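Local atomic coordinates of putative alkaline phosphatase (Pseudomonas fluorescens, PDB entry 4F1V), a protein that binds phosphate with high affinity in the periplasm and is probably the solute-binding component of the PstSACB phosphate importer. Residues A267-F272 / F293-F298. Residues are numbered along the deposited sequence; the frame is centred on the assembly and turned at random. Where two conformers were deposited one is given.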
loop_
_atom_site.group_PDB
_atom_site.type_symbol
_atom_site.label_atom_id
_atom_site.label_comp_id
_atom_site.label_asym_id
_atom_site.label_seq_id
_atom_site.Cartn_x
_atom_site.Cartn_y
_atom_site.Cartn_z
ATOM N N ALA A 267 -11.063 11.324 2.766
ATOM C CA ALA A 267 -10.534 12.390 1.930
ATOM C C ALA A 267 -9.042 12.449 1.954
ATOM O O ALA A 267 -8.429 13.125 1.094
ATOM C CB ALA A 267 -11.139 13.690 2.341
ATOM N N TRP A 268 -8.385 11.838 2.941
ATOM C CA TRP A 268 -6.959 11.959 3.127
ATOM C C TRP A 268 -6.125 11.023 2.258
ATOM O O TRP A 268 -4.951 11.254 2.082
ATOM C CB TRP A 268 -6.630 11.702 4.605
ATOM C CG TRP A 268 -6.888 12.961 5.437
ATOM C CD1 TRP A 268 -8.078 13.346 6.010
ATOM C CD2 TRP A 268 -5.967 14.011 5.704
ATOM N NE1 TRP A 268 -7.938 14.565 6.612
ATOM C CE2 TRP A 268 -6.674 15.031 6.452
ATOM C CE3 TRP A 268 -4.608 14.242 5.418
ATOM C CZ2 TRP A 268 -6.039 16.196 6.906
ATOM C CZ3 TRP A 268 -4.002 15.420 5.842
ATOM C CH2 TRP A 268 -4.726 16.380 6.560
ATOM N N VAL A 269 -6.728 9.905 1.806
ATOM C CA VAL A 269 -5.944 8.901 1.030
ATOM C C VAL A 269 -6.229 9.091 -0.448
ATOM O O VAL A 269 -7.326 8.761 -0.932
ATOM C CB VAL A 269 -6.276 7.450 1.438
ATOM C CG1 VAL A 269 -5.516 6.483 0.531
ATOM C CG2 VAL A 269 -5.931 7.249 2.904
ATOM N N PRO A 270 -5.263 9.588 -1.228
ATOM C CA PRO A 270 -5.504 9.703 -2.670
ATOM C C PRO A 270 -5.485 8.319 -3.288
ATOM O O PRO A 270 -4.680 7.472 -2.906
ATOM C CB PRO A 270 -4.276 10.498 -3.192
ATOM C CG PRO A 270 -3.670 11.114 -1.930
ATOM C CD PRO A 270 -3.938 10.090 -0.844
ATOM N N VAL A 271 -6.353 8.113 -4.272
ATOM C CA VAL A 271 -6.303 6.931 -5.064
ATOM C C VAL A 271 -6.203 7.296 -6.536
ATOM O O VAL A 271 -6.708 8.321 -6.991
ATOM C CB VAL A 271 -7.449 5.956 -4.811
ATOM C CG1 VAL A 271 -7.478 5.525 -3.356
ATOM C CG2 VAL A 271 -8.787 6.496 -5.246
ATOM N N PHE A 272 -5.503 6.435 -7.278
ATOM C CA PHE A 272 -5.463 6.494 -8.724
ATOM C C PHE A 272 -6.609 5.696 -9.292
ATOM O O PHE A 272 -7.189 4.801 -8.593
ATOM C CB PHE A 272 -4.070 6.012 -9.241
ATOM C CG PHE A 272 -2.968 6.947 -8.899
ATOM C CD1 PHE A 272 -2.334 6.886 -7.643
ATOM C CD2 PHE A 272 -2.568 7.937 -9.802
ATOM C CE1 PHE A 272 -1.326 7.795 -7.346
ATOM C CE2 PHE A 272 -1.560 8.818 -9.486
ATOM C CZ PHE A 272 -0.935 8.773 -8.246
ATOM N N PHE A 293 -0.583 4.881 -2.778
ATOM C CA PHE A 293 -0.129 5.209 -1.428
ATOM C C PHE A 293 -0.355 4.045 -0.489
ATOM O O PHE A 293 -1.315 3.273 -0.612
ATOM C CB PHE A 293 -0.839 6.477 -0.856
ATOM C CG PHE A 293 -0.452 7.723 -1.611
ATOM C CD1 PHE A 293 -1.139 8.117 -2.754
ATOM C CD2 PHE A 293 0.654 8.444 -1.203
ATOM C CE1 PHE A 293 -0.733 9.242 -3.462
ATOM C CE2 PHE A 293 1.051 9.568 -1.912
ATOM C CZ PHE A 293 0.350 9.990 -3.025
ATOM N N THR A 294 0.546 3.953 0.503
ATOM C CA THR A 294 0.282 3.123 1.700
ATOM C C THR A 294 0.128 4.067 2.888
ATOM O O THR A 294 0.746 5.136 2.902
ATOM C CB THR A 294 1.373 2.069 1.888
ATOM O OG1 THR A 294 1.027 1.247 2.998
ATOM C CG2 THR A 294 2.760 2.632 2.108
ATOM N N ASN A 295 -0.709 3.679 3.853
ATOM C CA ASN A 295 -1.322 4.603 4.815
ATOM C C ASN A 295 -1.132 4.156 6.263
ATOM O O ASN A 295 -0.819 3.006 6.566
ATOM C CB ASN A 295 -2.833 4.743 4.514
ATOM C CG ASN A 295 -3.050 4.888 3.017
ATOM O OD1 ASN A 295 -2.442 5.771 2.376
ATOM N ND2 ASN A 295 -3.893 4.074 2.480
ATOM N N LEU A 296 -1.367 5.146 7.153
ATOM C CA LEU A 296 -1.440 4.918 8.623
ATOM C C LEU A 296 -2.895 5.091 9.077
ATOM O O LEU A 296 -3.627 5.948 8.560
ATOM C CB LEU A 296 -0.633 5.988 9.355
ATOM C CG LEU A 296 0.839 6.209 8.960
ATOM C CD1 LEU A 296 1.485 7.304 9.800
ATOM C CD2 LEU A 296 1.624 4.942 9.016
ATOM N N ILE A 297 -3.276 4.326 10.096
ATOM C CA ILE A 297 -4.547 4.480 10.781
ATOM C C ILE A 297 -4.239 4.550 12.284
ATOM O O ILE A 297 -3.631 3.638 12.848
ATOM C CB ILE A 297 -5.487 3.309 10.496
ATOM C CG1 ILE A 297 -5.766 3.189 8.977
ATOM C CG2 ILE A 297 -6.821 3.470 11.267
ATOM C CD1 ILE A 297 -6.397 1.837 8.606
ATOM N N PHE A 298 -4.627 5.684 12.906
ATOM C CA PHE A 298 -4.408 5.979 14.322
ATOM C C PHE A 298 -5.745 6.455 14.940
ATOM O O PHE A 298 -6.713 6.718 14.237
ATOM C CB PHE A 298 -3.340 7.070 14.503
ATOM C CG PHE A 298 -1.902 6.584 14.426
ATOM C CD1 PHE A 298 -1.281 6.291 13.214
ATOM C CD2 PHE A 298 -1.192 6.366 15.601
ATOM C CE1 PHE A 298 0.042 5.818 13.189
ATOM C CE2 PHE A 298 0.099 5.876 15.565
ATOM C CZ PHE A 298 0.712 5.622 14.379
HETATM O O HOH W 1 -3.550 4.917 -3.132
#
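P270 packs on F293 in a buried, mainly apolar contact between a loop and one face of a β-sheet. Segment 267-272 lies in the loop between helix 248-252 and strand 272-273, at the end next to that strand. Segment 293-298 belongs to strand 291-299, which lies inside a mixed sheet between strands 59-62 and 85-94. The pyrrolidine of P270 crosses the F293 side chain at about a right angle. Its CD sits over one face of the F293 ring, and P270 CB is 3.8 Å from F293 CE1. The CB of F293 points toward the loop; with CG anti to its carbonyl carbon (chi1 -67°), ring atoms CD1 and CE1 lie against P270. F272 CE1 is 4.2 Å from F293 CE1, the two side chains meeting at a slant. The F272 ring also meets that of Y283.

No direct hydrogen bond links the segments. Instead, one water bridges the two backbones. It donates to P270 O at 2.8 Å and accepts from F293 N at 3.0 Å. Further along the strand, both methyls of V269 pack against the side-chain amide of N295, with V269 CG2 3.7 Å from N295 CG. V269 O is hydrogen-bonded to K65 NZ.

The opposite side of the strand carries T294, whose OG1 is hydrogen-bonded to OD1 of D63, a residue of the phosphate pocket. A loop packed on an interior sheet strand near the ligand cleft fits the α/β lobe of a PstS-type, venus-flytrap phosphate-binding protein.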